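Local coordinates for uncharacterized protein DSY3957 (Desulfitobacterium hafniense, PDB 3HXL), which probably serves as a phage-type tail sheath subunit, of the kind that polymerises into the contractile sheath around the tail tube of a myovirus, at residues I41-K49 / A107-I117; L142-L153 / N156-L167. All coordinates share one frame; numbering follows the deposited sequence.

Interaction 1: residues I41-K49 / A107-I117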
loop_
_atom_site.group_PDB
_atom_site.type_symbol
_atom_site.label_atom_id
_atom_site.label_comp_id
_atom_site.label_asym_id
_atom_site.label_seq_id
_atom_site.Cartn_x
_atom_site.Cartn_y
_atom_site.Cartn_z
ATOM N N ILE A 41 0.653 -7.974 -10.834
ATOM C CA ILE A 41 0.236 -8.843 -11.915
ATOM C C ILE A 41 -0.079 -10.145 -11.191
ATOM O O ILE A 41 0.801 -10.751 -10.586
ATOM C CB ILE A 41 1.372 -9.052 -12.911
ATOM C CG1 ILE A 41 1.664 -7.725 -13.621
ATOM C CG2 ILE A 41 1.000 -10.153 -13.903
ATOM C CD1 ILE A 41 2.959 -7.707 -14.391
ATOM N N LEU A 42 -1.340 -10.556 -11.250
ATOM C CA LEU A 42 -1.793 -11.759 -10.562
ATOM C C LEU A 42 -2.331 -12.826 -11.514
ATOM O O LEU A 42 -2.400 -12.615 -12.725
ATOM C CB LEU A 42 -2.875 -11.371 -9.549
ATOM C CG LEU A 42 -2.470 -10.310 -8.517
ATOM C CD1 LEU A 42 -3.663 -9.938 -7.642
ATOM C CD2 LEU A 42 -1.339 -10.855 -7.665
ATOM N N SER A 43 -2.707 -13.972 -10.953
ATOM C CA SER A 43 -3.242 -15.075 -11.744
ATOM C C SER A 43 -4.717 -15.300 -11.434
ATOM O O SER A 43 -5.334 -16.242 -11.932
ATOM C CB SER A 43 -2.460 -16.359 -11.458
ATOM O OG SER A 43 -1.082 -16.190 -11.737
ATOM N N TRP A 44 -5.277 -14.422 -10.610
ATOM C CA TRP A 44 -6.677 -14.519 -10.231
ATOM C C TRP A 44 -7.087 -13.240 -9.512
ATOM O O TRP A 44 -6.232 -12.479 -9.056
ATOM C CB TRP A 44 -6.869 -15.734 -9.313
ATOM C CG TRP A 44 -8.298 -16.109 -9.043
ATOM C CD1 TRP A 44 -9.047 -15.770 -7.954
ATOM C CD2 TRP A 44 -9.132 -16.936 -9.865
ATOM N NE1 TRP A 44 -10.296 -16.344 -8.044
ATOM C CE2 TRP A 44 -10.373 -17.061 -9.208
ATOM C CE3 TRP A 44 -8.947 -17.584 -11.094
ATOM C CZ2 TRP A 44 -11.433 -17.812 -9.739
ATOM C CZ3 TRP A 44 -10.000 -18.332 -11.622
ATOM C CH2 TRP A 44 -11.227 -18.436 -10.940
ATOM N N GLY A 45 -8.393 -13.005 -9.426
ATOM C CA GLY A 45 -8.893 -11.824 -8.747
ATOM C C GLY A 45 -9.475 -10.771 -9.669
ATOM O O GLY A 45 -9.146 -10.717 -10.852
ATOM N N GLU A 46 -10.346 -9.932 -9.119
ATOM C CA GLU A 46 -10.973 -8.863 -9.884
ATOM C C GLU A 46 -9.917 -7.880 -10.385
ATOM O O GLU A 46 -9.155 -7.316 -9.599
ATOM C CB GLU A 46 -12.001 -8.134 -9.017
ATOM C CG GLU A 46 -12.652 -6.937 -9.694
ATOM C CD GLU A 46 -13.848 -6.422 -8.926
ATOM O OE1 GLU A 46 -13.779 -6.362 -7.679
ATOM O OE2 GLU A 46 -14.860 -6.068 -9.565
ATOM N N PRO A 47 -9.856 -7.667 -11.710
ATOM C CA PRO A 47 -8.884 -6.749 -12.314
ATOM C C PRO A 47 -9.336 -5.288 -12.390
ATOM O O PRO A 47 -10.532 -4.999 -12.420
ATOM C CB PRO A 47 -8.680 -7.350 -13.697
ATOM C CG PRO A 47 -10.078 -7.780 -14.047
ATOM C CD PRO A 47 -10.563 -8.439 -12.752
ATOM N N GLY A 48 -8.360 -4.379 -12.410
ATOM C CA GLY A 48 -8.627 -2.951 -12.523
ATOM C C GLY A 48 -9.605 -2.343 -11.542
ATOM O O GLY A 48 -10.326 -1.400 -11.870
ATOM N N LYS A 49 -9.621 -2.876 -10.330
ATOM C CA LYS A 49 -10.517 -2.393 -9.294
ATOM C C LYS A 49 -9.770 -2.522 -7.976
ATOM O O LYS A 49 -9.321 -3.608 -7.624
ATOM C CB LYS A 49 -11.773 -3.259 -9.255
ATOM C CG LYS A 49 -12.912 -2.625 -8.500
ATOM C CD LYS A 49 -13.510 -1.493 -9.316
ATOM C CE LYS A 49 -14.175 -2.046 -10.570
ATOM N NZ LYS A 49 -14.754 -0.971 -11.425
ATOM N N ALA A 107 -14.124 -20.033 -15.610
ATOM C CA ALA A 107 -13.545 -19.430 -14.414
ATOM C C ALA A 107 -14.167 -18.061 -14.154
ATOM O O ALA A 107 -14.519 -17.339 -15.090
ATOM C CB ALA A 107 -12.037 -19.294 -14.580
ATOM N N LYS A 108 -14.300 -17.705 -12.879
ATOM C CA LYS A 108 -14.882 -16.422 -12.500
ATOM C C LYS A 108 -13.982 -15.271 -12.943
ATOM O O LYS A 108 -14.464 -14.228 -13.386
ATOM C CB LYS A 108 -15.086 -16.362 -10.982
ATOM C CG LYS A 108 -15.813 -15.114 -10.494
ATOM C CD LYS A 108 -16.055 -15.179 -8.994
ATOM C CE LYS A 108 -16.817 -13.963 -8.486
ATOM N NZ LYS A 108 -17.024 -14.047 -7.012
ATOM N N TRP A 109 -12.674 -15.468 -12.810
ATOM C CA TRP A 109 -11.693 -14.455 -13.193
ATOM C C TRP A 109 -10.684 -15.060 -14.163
ATOM O O TRP A 109 -10.451 -16.267 -14.158
ATOM C CB TRP A 109 -10.938 -13.926 -11.958
ATOM C CG TRP A 109 -11.809 -13.278 -10.912
ATOM C CD1 TRP A 109 -11.956 -13.669 -9.607
ATOM C CD2 TRP A 109 -12.662 -12.138 -11.086
ATOM N NE1 TRP A 109 -12.850 -12.845 -8.963
ATOM C CE2 TRP A 109 -13.300 -11.902 -9.848
ATOM C CE3 TRP A 109 -12.955 -11.299 -12.172
ATOM C CZ2 TRP A 109 -14.211 -10.854 -9.665
ATOM C CZ3 TRP A 109 -13.860 -10.259 -11.989
ATOM C CH2 TRP A 109 -14.480 -10.047 -10.744
ATOM N N GLY A 110 -10.097 -14.217 -15.007
ATOM C CA GLY A 110 -9.102 -14.702 -15.941
ATOM C C GLY A 110 -7.807 -14.944 -15.186
ATOM O O GLY A 110 -7.593 -14.367 -14.120
ATOM N N GLY A 111 -6.950 -15.798 -15.731
ATOM C CA GLY A 111 -5.687 -16.092 -15.081
ATOM C C GLY A 111 -5.357 -17.568 -15.148
ATOM O O GLY A 111 -6.226 -18.393 -15.438
ATOM N N ALA A 112 -4.098 -17.898 -14.877
ATOM C CA ALA A 112 -3.632 -19.280 -14.901
ATOM C C ALA A 112 -4.238 -20.086 -13.757
ATOM O O ALA A 112 -4.248 -21.317 -13.790
ATOM C CB ALA A 112 -2.108 -19.313 -14.813
ATOM N N ARG A 113 -4.739 -19.393 -12.742
ATOM C CA ARG A 113 -5.336 -20.073 -11.600
ATOM C C ARG A 113 -6.581 -20.840 -12.043
ATOM O O ARG A 113 -6.982 -21.814 -11.408
ATOM C CB ARG A 113 -5.679 -19.054 -10.512
ATOM C CG ARG A 113 -6.305 -19.635 -9.257
ATOM C CD ARG A 113 -5.520 -20.814 -8.707
ATOM N NE ARG A 113 -5.811 -21.014 -7.289
ATOM C CZ ARG A 113 -5.427 -22.070 -6.579
ATOM N NH1 ARG A 113 -4.731 -23.041 -7.154
ATOM N NH2 ARG A 113 -5.734 -22.148 -5.291
ATOM N N GLY A 114 -7.184 -20.402 -13.143
ATOM C CA GLY A 114 -8.360 -21.084 -13.647
ATOM C C GLY A 114 -8.045 -22.501 -14.103
ATOM O O GLY A 114 -8.917 -23.371 -14.085
ATOM N N ASN A 115 -6.801 -22.748 -14.510
ATOM C CA ASN A 115 -6.421 -24.083 -14.965
ATOM C C ASN A 115 -6.281 -25.088 -13.818
ATOM O O ASN A 115 -6.074 -26.279 -14.054
ATOM C CB ASN A 115 -5.116 -24.040 -15.764
ATOM C CG ASN A 115 -5.185 -23.103 -16.955
ATOM O OD1 ASN A 115 -6.166 -23.098 -17.709
ATOM N ND2 ASN A 115 -4.136 -22.310 -17.139
ATOM N N ASP A 116 -6.389 -24.618 -12.579
ATOM C CA ASP A 116 -6.289 -25.514 -11.427
ATOM C C ASP A 116 -7.680 -25.965 -11.002
ATOM O O ASP A 116 -7.849 -26.611 -9.967
ATOM C CB ASP A 116 -5.618 -24.824 -10.238
ATOM C CG ASP A 116 -4.197 -24.387 -10.534
ATOM O OD1 ASP A 116 -3.548 -25.007 -11.398
ATOM O OD2 ASP A 116 -3.728 -23.428 -9.885
ATOM N N ILE A 117 -8.678 -25.606 -11.798
ATOM C CA ILE A 117 -10.056 -25.971 -11.504
ATOM C C ILE A 117 -10.448 -27.180 -12.342
ATOM O O ILE A 117 -10.083 -27.280 -13.513
ATOM C CB ILE A 117 -11.014 -24.810 -11.826
ATOM C CG1 ILE A 117 -10.517 -23.526 -11.153
ATOM C CG2 ILE A 117 -12.421 -25.143 -11.332
ATOM C CD1 ILE A 117 -11.352 -22.300 -11.465
#
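At the junction between the beta-sandwich domain and the mixed-sheet body of the sheath protein, two tryptophans from different loops, Trp-44 and Trp-109, meet as a T-shaped pair. The edge of Trp-109 points at the face of Trp-44, with five-membered-ring centroids 5.0 Å apart and planes at 84°. Trp-44 CG lies anti to its own N (chi1 -169°), which carries the indole across to 107-117; there Trp-109 CB lies over the six-membered ring in a CH-pi contact 12° off the normal, and Ala-107 CB meets the ring edge at Trp-44 CZ3, 3.7 Å away. Ile-117 CD1 and Arg-113 CB approach the same indole obliquely, and Arg-113 CG also touches it.

Trp-109 in turn is covered on one face by the backbone of 45-46. Glu-46 CA stands 3.6 Å from the centroid of its six-membered ring, almost on the normal, Gly-45 CA lies over the five-membered ring, and Pro-47 CD approaches Trp-109 CE3 at 3.8 Å. Polar contact across the segments is slight: Ser-43 O receives a weak hydrogen bond from Arg-113 N (3.3 Å) and a CA-H...O contact from Gly-111 CA (3.2 Å), so the two backbones touch directly. The guanidinium of Arg-113 turns away to salt bridges with Asp-116 and Asp-138, while Arg-89 donates hydrogen bonds to both Gly-45 O and Gly-110 O. The arrangement is an interdomain interface built on an edge-to-face tryptophan pair, joining the loop after strand 35-40 to the loop and 3-10 turn between strands 103-107 and 117-123.

Interaction 2: residues L142-L153 / N156-L167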
loop_
_atom_site.group_PDB
_atom_site.type_symbol
_atom_site.label_atom_id
_atom_site.label_comp_id
_atom_site.label_asym_id
_atom_site.label_seq_id
_atom_site.Cartn_x
_atom_site.Cartn_y
_atom_site.Cartn_z
ATOM N N LEU A 142 -14.332 -27.806 -3.399
ATOM C CA LEU A 142 -14.711 -26.616 -2.647
ATOM C C LEU A 142 -16.189 -26.266 -2.806
ATOM O O LEU A 142 -16.688 -25.361 -2.144
ATOM C CB LEU A 142 -13.840 -25.428 -3.067
ATOM C CG LEU A 142 -12.327 -25.640 -2.956
ATOM C CD1 LEU A 142 -11.599 -24.377 -3.391
ATOM C CD2 LEU A 142 -11.955 -26.001 -1.524
ATOM N N ASP A 143 -16.884 -26.979 -3.690
ATOM C CA ASP A 143 -18.313 -26.757 -3.896
ATOM C C ASP A 143 -18.954 -28.014 -4.472
ATOM O O ASP A 143 -18.335 -28.741 -5.249
ATOM C CB ASP A 143 -18.570 -25.572 -4.843
ATOM C CG ASP A 143 -20.053 -25.216 -4.948
ATOM O OD1 ASP A 143 -20.688 -24.962 -3.899
ATOM O OD2 ASP A 143 -20.590 -25.182 -6.079
ATOM N N LYS A 144 -20.192 -28.268 -4.065
ATOM C CA LYS A 144 -20.938 -29.424 -4.540
ATOM C C LYS A 144 -22.415 -29.066 -4.598
ATOM O O LYS A 144 -23.004 -28.635 -3.606
ATOM C CB LYS A 144 -20.718 -30.631 -3.620
ATOM C CG LYS A 144 -21.350 -31.930 -4.137
ATOM C CD LYS A 144 -20.804 -33.169 -3.419
ATOM C CE LYS A 144 -21.242 -33.234 -1.963
ATOM N NZ LYS A 144 -22.705 -33.483 -1.822
ATOM N N GLN A 145 -23.002 -29.226 -5.777
ATOM C CA GLN A 145 -24.410 -28.923 -5.980
ATOM C C GLN A 145 -25.127 -30.117 -6.602
ATOM O O GLN A 145 -24.673 -30.676 -7.602
ATOM C CB GLN A 145 -24.555 -27.702 -6.893
ATOM C CG GLN A 145 -24.020 -26.408 -6.296
ATOM C CD GLN A 145 -24.160 -25.234 -7.245
ATOM O OE1 GLN A 145 -25.230 -25.008 -7.819
ATOM N NE2 GLN A 145 -23.083 -24.467 -7.406
ATOM N N THR A 146 -26.244 -30.508 -5.998
ATOM C CA THR A 146 -27.035 -31.623 -6.505
ATOM C C THR A 146 -28.208 -31.024 -7.260
ATOM O O THR A 146 -29.060 -30.359 -6.674
ATOM C CB THR A 146 -27.561 -32.508 -5.360
ATOM O OG1 THR A 146 -26.453 -33.031 -4.618
ATOM C CG2 THR A 146 -28.375 -33.671 -5.918
ATOM N N VAL A 147 -28.243 -31.250 -8.566
ATOM C CA VAL A 147 -29.307 -30.693 -9.385
ATOM C C VAL A 147 -29.879 -31.709 -10.359
ATOM O O VAL A 147 -29.354 -32.814 -10.505
ATOM C CB VAL A 147 -28.793 -29.486 -10.184
ATOM C CG1 VAL A 147 -28.347 -28.386 -9.232
ATOM C CG2 VAL A 147 -27.630 -29.911 -11.066
ATOM N N SER A 148 -30.961 -31.321 -11.023
ATOM C CA SER A 148 -31.618 -32.178 -12.000
ATOM C C SER A 148 -31.054 -31.890 -13.385
ATOM O O SER A 148 -30.882 -32.797 -14.199
ATOM C CB SER A 148 -33.126 -31.913 -12.003
ATOM O OG SER A 148 -33.707 -32.209 -10.747
ATOM N N ASP A 149 -30.766 -30.618 -13.642
ATOM C CA ASP A 149 -30.240 -30.186 -14.928
ATOM C C ASP A 149 -29.330 -28.966 -14.779
ATOM O O ASP A 149 -29.040 -28.526 -13.664
ATOM C CB ASP A 149 -31.397 -29.846 -15.868
ATOM C CG ASP A 149 -32.439 -28.962 -15.210
ATOM O OD1 ASP A 149 -32.057 -27.947 -14.589
ATOM O OD2 ASP A 149 -33.645 -29.279 -15.311
ATOM N N ILE A 150 -28.887 -28.424 -15.910
ATOM C CA ILE A 150 -28.010 -27.259 -15.915
ATOM C C ILE A 150 -28.679 -26.033 -15.298
ATOM O O ILE A 150 -28.038 -25.247 -14.598
ATOM C CB ILE A 150 -27.575 -26.901 -17.348
ATOM C CG1 ILE A 150 -26.765 -28.049 -17.947
ATOM C CG2 ILE A 150 -26.756 -25.615 -17.336
ATOM C CD1 ILE A 150 -26.427 -27.860 -19.408
ATOM N N ALA A 151 -29.970 -25.875 -15.564
ATOM C CA ALA A 151 -30.722 -24.742 -15.043
ATOM C C ALA A 151 -30.642 -24.645 -13.523
ATOM O O ALA A 151 -30.556 -23.550 -12.964
ATOM C CB ALA A 151 -32.179 -24.842 -15.484
ATOM N N GLY A 152 -30.667 -25.794 -12.859
ATOM C CA GLY A 152 -30.612 -25.812 -11.407
ATOM C C GLY A 152 -29.285 -25.380 -10.816
ATOM O O GLY A 152 -29.180 -25.165 -9.607
ATOM N N LEU A 153 -28.267 -25.251 -11.662
ATOM C CA LEU A 153 -26.947 -24.848 -11.193
ATOM C C LEU A 153 -26.854 -23.368 -10.851
ATOM O O LEU A 153 -27.497 -22.530 -11.478
ATOM C CB LEU A 153 -25.886 -25.197 -12.238
ATOM C CG LEU A 153 -25.548 -26.678 -12.378
ATOM C CD1 LEU A 153 -24.622 -26.880 -13.565
ATOM C CD2 LEU A 153 -24.883 -27.174 -11.093
ATOM N N ASN A 156 -20.651 -20.238 -8.351
ATOM C CA ASN A 156 -19.994 -20.300 -7.048
ATOM C C ASN A 156 -18.837 -19.306 -7.037
ATOM O O ASN A 156 -18.715 -18.492 -7.950
ATOM C CB ASN A 156 -19.507 -21.723 -6.738
ATOM C CG ASN A 156 -18.619 -22.299 -7.825
ATOM O OD1 ASN A 156 -17.619 -21.701 -8.217
ATOM N ND2 ASN A 156 -18.977 -23.485 -8.303
ATOM N N ASP A 157 -17.988 -19.358 -6.016
ATOM C CA ASP A 157 -16.881 -18.411 -5.939
ATOM C C ASP A 157 -15.757 -18.708 -6.929
ATOM O O ASP A 157 -14.801 -17.938 -7.040
ATOM C CB ASP A 157 -16.302 -18.361 -4.520
ATOM C CG ASP A 157 -17.346 -18.034 -3.471
ATOM O OD1 ASP A 157 -18.238 -17.199 -3.738
ATOM O OD2 ASP A 157 -17.264 -18.606 -2.362
ATOM N N TRP A 158 -15.870 -19.810 -7.664
ATOM C CA TRP A 158 -14.822 -20.174 -8.612
ATOM C C TRP A 158 -15.196 -20.182 -10.085
ATOM O O TRP A 158 -14.377 -19.827 -10.933
ATOM C CB TRP A 158 -14.256 -21.541 -8.253
ATOM C CG TRP A 158 -13.544 -21.550 -6.959
ATOM C CD1 TRP A 158 -14.062 -21.848 -5.732
ATOM C CD2 TRP A 158 -12.165 -21.238 -6.752
ATOM N NE1 TRP A 158 -13.082 -21.750 -4.768
ATOM C CE2 TRP A 158 -11.908 -21.379 -5.369
ATOM C CE3 TRP A 158 -11.119 -20.863 -7.604
ATOM C CZ2 TRP A 158 -10.644 -21.148 -4.816
ATOM C CZ3 TRP A 158 -9.862 -20.634 -7.055
ATOM C CH2 TRP A 158 -9.636 -20.781 -5.672
ATOM N N VAL A 159 -16.419 -20.602 -10.397
ATOM C CA VAL A 159 -16.845 -20.660 -11.789
ATOM C C VAL A 159 -18.279 -20.222 -12.045
ATOM O O VAL A 159 -19.093 -20.098 -11.125
ATOM C CB VAL A 159 -16.700 -22.087 -12.362
ATOM C CG1 VAL A 159 -15.261 -22.556 -12.243
ATOM C CG2 VAL A 159 -17.638 -23.040 -11.633
ATOM N N ILE A 160 -18.564 -19.996 -13.323
ATOM C CA ILE A 160 -19.883 -19.598 -13.792
ATOM C C ILE A 160 -20.345 -20.716 -14.721
ATOM O O ILE A 160 -19.593 -21.150 -15.595
ATOM C CB ILE A 160 -19.830 -18.276 -14.602
ATOM C CG1 ILE A 160 -19.311 -17.132 -13.723
ATOM C CG2 ILE A 160 -21.210 -17.952 -15.151
ATOM C CD1 ILE A 160 -20.210 -16.792 -12.551
ATOM N N PHE A 161 -21.570 -21.187 -14.523
ATOM C CA PHE A 161 -22.113 -22.256 -15.355
ATOM C C PHE A 161 -22.937 -21.666 -16.490
ATOM O O PHE A 161 -23.706 -20.726 -16.285
ATOM C CB PHE A 161 -22.989 -23.182 -14.511
ATOM C CG PHE A 161 -22.250 -23.866 -13.401
ATOM C CD1 PHE A 161 -21.388 -24.921 -13.671
ATOM C CD2 PHE A 161 -22.403 -23.443 -12.086
ATOM C CE1 PHE A 161 -20.691 -25.551 -12.643
ATOM C CE2 PHE A 161 -21.710 -24.065 -11.048
ATOM C CZ PHE A 161 -20.853 -25.119 -11.326
ATOM N N SER A 162 -22.770 -22.212 -17.688
ATOM C CA SER A 162 -23.510 -21.730 -18.849
ATOM C C SER A 162 -23.980 -22.895 -19.713
ATOM O O SER A 162 -23.434 -23.998 -19.642
ATOM C CB SER A 162 -22.638 -20.785 -19.684
ATOM O OG SER A 162 -21.465 -21.438 -20.139
ATOM N N GLY A 163 -24.993 -22.638 -20.532
ATOM C CA GLY A 163 -25.528 -23.673 -21.395
ATOM C C GLY A 163 -26.977 -23.955 -21.069
ATOM O O GLY A 163 -27.570 -23.300 -20.211
ATOM N N THR A 164 -27.556 -24.937 -21.747
ATOM C CA THR A 164 -28.952 -25.282 -21.515
ATOM C C THR A 164 -29.207 -26.758 -21.789
ATOM O O THR A 164 -28.483 -27.391 -22.555
ATOM C CB THR A 164 -29.879 -24.431 -22.408
ATOM O OG1 THR A 164 -31.222 -24.926 -22.326
ATOM C CG2 THR A 164 -29.407 -24.470 -23.851
ATOM N N GLY A 165 -30.236 -27.307 -21.150
ATOM C CA GLY A 165 -30.559 -28.705 -21.356
ATOM C C GLY A 165 -30.099 -29.636 -20.252
ATOM O O GLY A 165 -29.946 -29.234 -19.099
ATOM N N ALA A 166 -29.862 -30.890 -20.617
ATOM C CA ALA A 166 -29.450 -31.905 -19.660
ATOM C C ALA A 166 -27.951 -31.994 -19.434
ATOM O O ALA A 166 -27.143 -31.651 -20.299
ATOM C CB ALA A 166 -29.981 -33.261 -20.094
ATOM N N LEU A 167 -27.597 -32.483 -18.254
ATOM C CA LEU A 167 -26.208 -32.653 -17.873
ATOM C C LEU A 167 -25.689 -34.010 -18.328
ATOM O O LEU A 167 -26.463 -34.940 -18.573
ATOM C CB LEU A 167 -26.068 -32.541 -16.355
ATOM C CG LEU A 167 -26.276 -31.154 -15.734
ATOM C CD1 LEU A 167 -26.607 -31.300 -14.254
ATOM C CD2 LEU A 167 -25.023 -30.305 -15.931
HETATM O O HOH W 1 -30.130 -33.308 -16.870
HETATM O O HOH W 2 -31.317 -27.246 -17.636
#
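Asp-143 OD2 accepts two side-chain amides, one from each segment. Gln-145 NE2 meets the syn lone pair of Asp-143 OD2 at 2.9 Å in a nearly straight bond, whereas Asn-156 ND2 reaches the same OD2 from above the carboxylate plane at 3.2 Å, with a more bent N-H...O angle of 141°. Gln-145 NE2 also bonds to Ala-154 O, tying the strand to the connection itself. The other end of the Asn-156 amide is held as well: Asn-156 OD1 accepts Trp-158 N at 2.6 Å and Val-159 N, the first an Asx turn, the second the wider Asx motif. Its CG sits between the backbone N and carbonyl carbon (chi1 54°), which turns OD1 toward the N-H groups that follow it while ND2 faces Asp-143.

At the far end the polar links are looser. Ile-150 N makes a weak bond to Gly-165 O, which also receives a water bound to Ala-151 N; a second water joins Ser-148 O to Leu-167 N. Asp-149 OD1 accepts Gly-152 N at 3.1 Å, an Asx motif that leads into the type I turn from Ile-150 to Leu-153.

Between these ends lies an apolar layer. Leu-153 CD1 rests over one face of Phe-161, 4.1 Å from the ring centroid. Leu-167 divides its methyls, CD1 against Val-147 CG2 and CD2 tightly against Ile-150 CG1 at 3.5 Å. Leu-103 of strand 103-107 touches Ile-150, Leu-153 and Leu-167 and so extends this layer. Toward the other end, Leu-142 CD1 packs obliquely on the Trp-158 indole, 3.6 Å from Trp-158 CE2. Strands 140-147 and 159-162 belong to different sheets, and these contacts join them across the hydrophobic layer, with the chain crossing between them at 148-158, as in a beta-sandwich.

Interactions 1 and 2 share the beta-sandwich domain but differ in place and burial, their centres about 20 Å apart. Interaction 1 joins that domain to the body of the chain, and just over half of its touching residues are buried, none exposed; interaction 2 is internal to the sandwich, farther from the centre of the chain, with more of its residues exposed and two waters bridging its segments. Aromatic faces and backbone dominate the first, whereas side-chain amides and a carboxylate flank aliphatic packing in the second. They meet at Trp-158, whose O probably accepts a hydrogen bond from Lys-108 N and whose indole meets that of Trp-44, so the two contacts adjoin.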